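Local coordinates for xylulose kinase (Bifidobacterium adolescentis ATCC 15703, PDB 3I8B), which probably phosphorylates D-xylulose to D-xylulose 5-phosphate at the expense of ATP, as a member of the FGGY family of carbohydrate kinases, at residues L293-T307 and H323-R335. Numbering follows the deposited sequence. Where two conformers were deposited one is given.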
loop_
_atom_site.group_PDB
_atom_site.type_symbol
_atom_site.label_atom_id
_atom_site.label_comp_id
_atom_site.label_asym_id
_atom_site.label_seq_id
_atom_site.Cartn_x
_atom_site.Cartn_y
_atom_site.Cartn_z
ATOM N N LEU A 293 11.965 3.935 1.394
ATOM C CA LEU A 293 13.052 3.568 0.501
ATOM C C LEU A 293 13.691 2.257 0.934
ATOM O O LEU A 293 14.594 2.249 1.765
ATOM C CB LEU A 293 14.098 4.679 0.494
ATOM C CG LEU A 293 15.023 4.855 -0.708
ATOM C CD1 LEU A 293 14.231 4.939 -2.019
ATOM C CD2 LEU A 293 15.854 6.113 -0.501
ATOM N N GLY A 294 13.199 1.150 0.387
ATOM C CA GLY A 294 13.874 -0.130 0.508
ATOM C C GLY A 294 14.611 -0.345 -0.809
ATOM O O GLY A 294 14.939 0.633 -1.485
ATOM N N THR A 295 14.860 -1.601 -1.180
ATOM C CA THR A 295 15.417 -1.915 -2.503
ATOM C C THR A 295 14.540 -1.291 -3.585
ATOM O O THR A 295 15.034 -0.844 -4.626
ATOM C CB THR A 295 15.525 -3.437 -2.744
ATOM O OG1 THR A 295 14.235 -4.046 -2.592
ATOM C CG2 THR A 295 16.503 -4.067 -1.762
ATOM N N SER A 296 13.234 -1.283 -3.341
ATOM C CA SER A 296 12.301 -0.532 -4.169
ATOM C C SER A 296 11.727 0.608 -3.336
ATOM O O SER A 296 11.904 0.643 -2.118
ATOM C CB SER A 296 11.176 -1.428 -4.687
ATOM O OG SER A 296 10.186 -1.631 -3.698
ATOM N N GLY A 297 11.040 1.537 -3.990
ATOM C CA GLY A 297 10.501 2.696 -3.300
ATOM C C GLY A 297 8.990 2.822 -3.343
ATOM O O GLY A 297 8.337 2.312 -4.261
ATOM N N VAL A 298 8.440 3.495 -2.331
ATOM C CA VAL A 298 7.025 3.862 -2.292
ATOM C C VAL A 298 6.883 5.303 -1.822
ATOM O O VAL A 298 7.218 5.620 -0.683
ATOM C CB VAL A 298 6.230 2.979 -1.318
ATOM C CG1 VAL A 298 4.798 3.460 -1.229
ATOM C CG2 VAL A 298 6.274 1.526 -1.753
ATOM N N ALA A 299 6.408 6.172 -2.707
ATOM C CA ALA A 299 6.060 7.541 -2.342
ATOM C C ALA A 299 4.539 7.678 -2.184
ATOM O O ALA A 299 3.793 7.534 -3.150
ATOM C CB ALA A 299 6.575 8.517 -3.386
ATOM N N ALA A 300 4.088 7.945 -0.963
ATOM C CA ALA A 300 2.667 8.038 -0.678
ATOM C C ALA A 300 2.362 9.394 -0.056
ATOM O O ALA A 300 2.949 9.771 0.963
ATOM C CB ALA A 300 2.242 6.916 0.255
ATOM N N ALA A 301 1.462 10.137 -0.686
ATOM C CA ALA A 301 1.082 11.447 -0.177
ATOM C C ALA A 301 -0.384 11.417 0.212
ATOM O O ALA A 301 -1.177 10.660 -0.359
ATOM C CB ALA A 301 1.328 12.532 -1.235
ATOM N N ILE A 302 -0.742 12.242 1.185
ATOM C CA ILE A 302 -2.138 12.411 1.534
ATOM C C ILE A 302 -2.711 13.598 0.782
ATOM O O ILE A 302 -2.196 14.715 0.876
ATOM C CB ILE A 302 -2.309 12.581 3.030
ATOM C CG1 ILE A 302 -1.710 11.361 3.723
ATOM C CG2 ILE A 302 -3.793 12.745 3.397
ATOM C CD1 ILE A 302 -1.136 11.680 5.023
ATOM N N SER A 303 -3.789 13.328 0.048
ATOM C CA SER A 303 -4.417 14.282 -0.854
ATOM C C SER A 303 -5.842 14.590 -0.391
ATOM O O SER A 303 -6.626 13.684 -0.093
ATOM C CB SER A 303 -4.437 13.698 -2.275
ATOM O OG SER A 303 -5.188 14.502 -3.166
ATOM N N GLU A 304 -6.178 15.876 -0.333
ATOM C CA GLU A 304 -7.522 16.299 0.041
ATOM C C GLU A 304 -8.575 15.723 -0.921
ATOM O O GLU A 304 -9.626 15.230 -0.493
ATOM C CB GLU A 304 -7.596 17.835 0.078
ATOM C CG GLU A 304 -8.954 18.387 0.434
ATOM C CD GLU A 304 -9.297 18.179 1.899
ATOM O OE1 GLU A 304 -8.378 17.906 2.697
ATOM O OE2 GLU A 304 -10.486 18.286 2.254
ATOM N N ASN A 305 -8.274 15.776 -2.219
ATOM C CA ASN A 305 -9.222 15.387 -3.262
ATOM C C ASN A 305 -8.764 14.126 -3.991
ATOM O O ASN A 305 -7.591 13.765 -3.907
ATOM C CB ASN A 305 -9.398 16.538 -4.255
ATOM C CG ASN A 305 -9.954 17.796 -3.593
ATOM O OD1 ASN A 305 -9.369 18.874 -3.689
ATOM N ND2 ASN A 305 -11.077 17.654 -2.907
ATOM N N PRO A 306 -9.690 13.445 -4.700
ATOM C CA PRO A 306 -9.297 12.265 -5.491
ATOM C C PRO A 306 -8.177 12.633 -6.453
ATOM O O PRO A 306 -8.096 13.797 -6.849
ATOM C CB PRO A 306 -10.564 11.930 -6.286
ATOM C CG PRO A 306 -11.694 12.477 -5.449
ATOM C CD PRO A 306 -11.147 13.683 -4.726
ATOM N N THR A 307 -7.338 11.668 -6.808
ATOM C CA THR A 307 -6.210 11.894 -7.714
ATOM C C THR A 307 -6.250 10.896 -8.870
ATOM O O THR A 307 -6.530 9.709 -8.669
ATOM C CB THR A 307 -4.850 11.770 -6.980
ATOM O OG1 THR A 307 -4.768 10.492 -6.343
ATOM C CG2 THR A 307 -4.698 12.866 -5.923
ATOM N N HIS A 323 -9.740 10.740 3.360
ATOM C CA HIS A 323 -9.145 11.437 2.227
ATOM C C HIS A 323 -8.480 10.503 1.219
ATOM O O HIS A 323 -8.915 9.365 1.037
ATOM C CB HIS A 323 -8.180 12.515 2.730
ATOM C CG HIS A 323 -8.854 13.548 3.573
ATOM N ND1 HIS A 323 -8.808 13.532 4.953
ATOM C CD2 HIS A 323 -9.625 14.610 3.236
ATOM C CE1 HIS A 323 -9.501 14.549 5.427
ATOM N NE2 HIS A 323 -10.011 15.218 4.406
ATOM N N TYR A 324 -7.416 10.976 0.577
ATOM C CA TYR A 324 -6.842 10.234 -0.538
ATOM C C TYR A 324 -5.347 9.983 -0.422
ATOM O O TYR A 324 -4.615 10.784 0.165
ATOM C CB TYR A 324 -7.237 10.896 -1.863
ATOM C CG TYR A 324 -8.733 10.841 -2.032
ATOM C CD1 TYR A 324 -9.345 9.732 -2.616
ATOM C CD2 TYR A 324 -9.543 11.865 -1.563
ATOM C CE1 TYR A 324 -10.721 9.652 -2.736
ATOM C CE2 TYR A 324 -10.932 11.792 -1.683
ATOM C CZ TYR A 324 -11.510 10.678 -2.265
ATOM O OH TYR A 324 -12.878 10.589 -2.399
ATOM N N LEU A 325 -4.928 8.845 -0.975
ATOM C CA LEU A 325 -3.554 8.360 -0.914
ATOM C C LEU A 325 -2.984 8.036 -2.311
ATOM O O LEU A 325 -2.870 6.865 -2.701
ATOM C CB LEU A 325 -3.484 7.114 -0.022
ATOM C CG LEU A 325 -2.084 6.650 0.397
ATOM C CD1 LEU A 325 -1.599 7.512 1.540
ATOM C CD2 LEU A 325 -2.101 5.186 0.808
ATOM N N PRO A 326 -2.650 9.077 -3.084
ATOM C CA PRO A 326 -1.888 8.831 -4.316
ATOM C C PRO A 326 -0.609 8.097 -3.962
ATOM O O PRO A 326 0.151 8.566 -3.118
ATOM C CB PRO A 326 -1.559 10.248 -4.816
ATOM C CG PRO A 326 -1.783 11.149 -3.597
ATOM C CD PRO A 326 -2.974 10.505 -2.933
ATOM N N LEU A 327 -0.370 6.958 -4.601
ATOM C CA LEU A 327 0.733 6.096 -4.214
ATOM C C LEU A 327 1.600 5.742 -5.418
ATOM O O LEU A 327 1.109 5.179 -6.396
ATOM C CB LEU A 327 0.196 4.820 -3.580
ATOM C CG LEU A 327 1.287 3.960 -2.953
ATOM C CD1 LEU A 327 1.172 4.013 -1.444
ATOM C CD2 LEU A 327 1.153 2.528 -3.450
ATOM N N ALA A 328 2.884 6.072 -5.329
ATOM C CA ALA A 328 3.810 5.907 -6.436
ATOM C C ALA A 328 4.885 4.887 -6.110
ATOM O O ALA A 328 5.793 5.162 -5.321
ATOM C CB ALA A 328 4.447 7.238 -6.779
ATOM N N CYS A 329 4.797 3.713 -6.728
ATOM C CA CYS A 329 5.822 2.692 -6.544
ATOM C C CYS A 329 6.954 2.833 -7.558
ATOM O O CYS A 329 6.712 3.060 -8.738
ATOM C CB CYS A 329 5.221 1.290 -6.644
ATOM S SG CYS A 329 3.955 0.979 -5.415
ATOM N N THR A 330 8.188 2.713 -7.079
ATOM C CA THR A 330 9.346 2.689 -7.956
ATOM C C THR A 330 10.054 1.340 -7.819
ATOM O O THR A 330 10.331 0.878 -6.709
ATOM C CB THR A 330 10.315 3.851 -7.639
ATOM O OG1 THR A 330 10.485 3.966 -6.216
ATOM C CG2 THR A 330 9.773 5.170 -8.192
ATOM N N ILE A 331 10.323 0.691 -8.945
ATOM C CA ILE A 331 11.074 -0.563 -8.936
ATOM C C ILE A 331 12.449 -0.317 -8.348
ATOM O O ILE A 331 12.966 -1.101 -7.549
ATOM C CB ILE A 331 11.298 -1.093 -10.360
ATOM C CG1 ILE A 331 9.960 -1.355 -11.058
ATOM C CG2 ILE A 331 12.179 -2.344 -10.320
ATOM C CD1 ILE A 331 9.242 -2.574 -10.538
ATOM N N ASN A 332 13.035 0.799 -8.751
ATOM C CA ASN A 332 14.411 1.087 -8.400
ATOM C C ASN A 332 14.562 2.068 -7.252
ATOM O O ASN A 332 14.419 3.283 -7.412
ATOM C CB ASN A 332 15.173 1.544 -9.640
ATOM C CG ASN A 332 15.203 0.468 -10.705
ATOM O OD1 ASN A 332 15.983 -0.478 -10.620
ATOM N ND2 ASN A 332 14.320 0.583 -11.688
ATOM N N GLY A 333 14.856 1.516 -6.084
ATOM C CA GLY A 333 15.160 2.332 -4.927
ATOM C C GLY A 333 16.606 2.095 -4.565
ATOM O O GLY A 333 17.507 2.394 -5.339
ATOM N N SER A 334 16.810 1.526 -3.386
ATOM C CA SER A 334 18.132 1.216 -2.885
ATOM C C SER A 334 18.914 0.320 -3.847
ATOM O O SER A 334 20.144 0.378 -3.892
ATOM C CB SER A 334 18.003 0.529 -1.526
ATOM O OG SER A 334 19.270 0.212 -1.015
ATOM N N ARG A 335 18.209 -0.511 -4.612
ATOM C CA ARG A 335 18.894 -1.400 -5.548
ATOM C C ARG A 335 19.814 -0.618 -6.497
ATOM O O ARG A 335 20.845 -1.124 -6.919
ATOM C CB ARG A 335 17.903 -2.264 -6.330
ATOM C CG ARG A 335 16.986 -1.485 -7.254
ATOM C CD ARG A 335 15.898 -2.386 -7.795
ATOM N NE ARG A 335 16.457 -3.505 -8.543
ATOM C CZ ARG A 335 15.742 -4.528 -9.000
ATOM N NH1 ARG A 335 14.434 -4.572 -8.773
ATOM N NH2 ARG A 335 16.324 -5.502 -9.690
#
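Backbone bonds pair G297 with T330 and A299 with A328 twice each, defining strands 297-301 and 324-330 as antiparallel neighbours (167° between axes) in the central sheet of the FGGY C-terminal domain. At P326, lacking an N-H, the ladder drops to one bond, A301 N to P326 O (3.2 Å); ring atom CD lies 3.1 Å from A301 O where a donor would stand. Double pairing resumes at S303 and Y324.

Beyond the strands, T295 O accepts from G333 N (2.8 Å) and R335 N, tying the 294-296 turn to the start of helix 335-344.

Among apolar contacts, L327 CD1 reaches A300 CB (3.5 Å) and V298 CG1, with CG anti to the backbone N (chi1 -171°) and chi2 turning CD1 toward them; helix 274-281 covers this side through N275. On the opposite face A299 and A328 meet CB to CB, and T330 OG1 bonds to Q411 of helix 396-420.

The Y324 ring lies against P306, whose CA sits 3.8 Å from the centroid, 10° off the normal: a CH-pi contact. R196 adds a cation-pi contact. With an alanine in place of Y324, P306 is likely to lose its aromatic platform and R196 its pi partner. S303 OG, bonded to N305 O (2.6 Å), holds the backbone carrying P306 to the ring.

The chemistry implies an antiparallel pair ruled by backbone bonds, one face turned to the helix beginning with predicted proton acceptor D274.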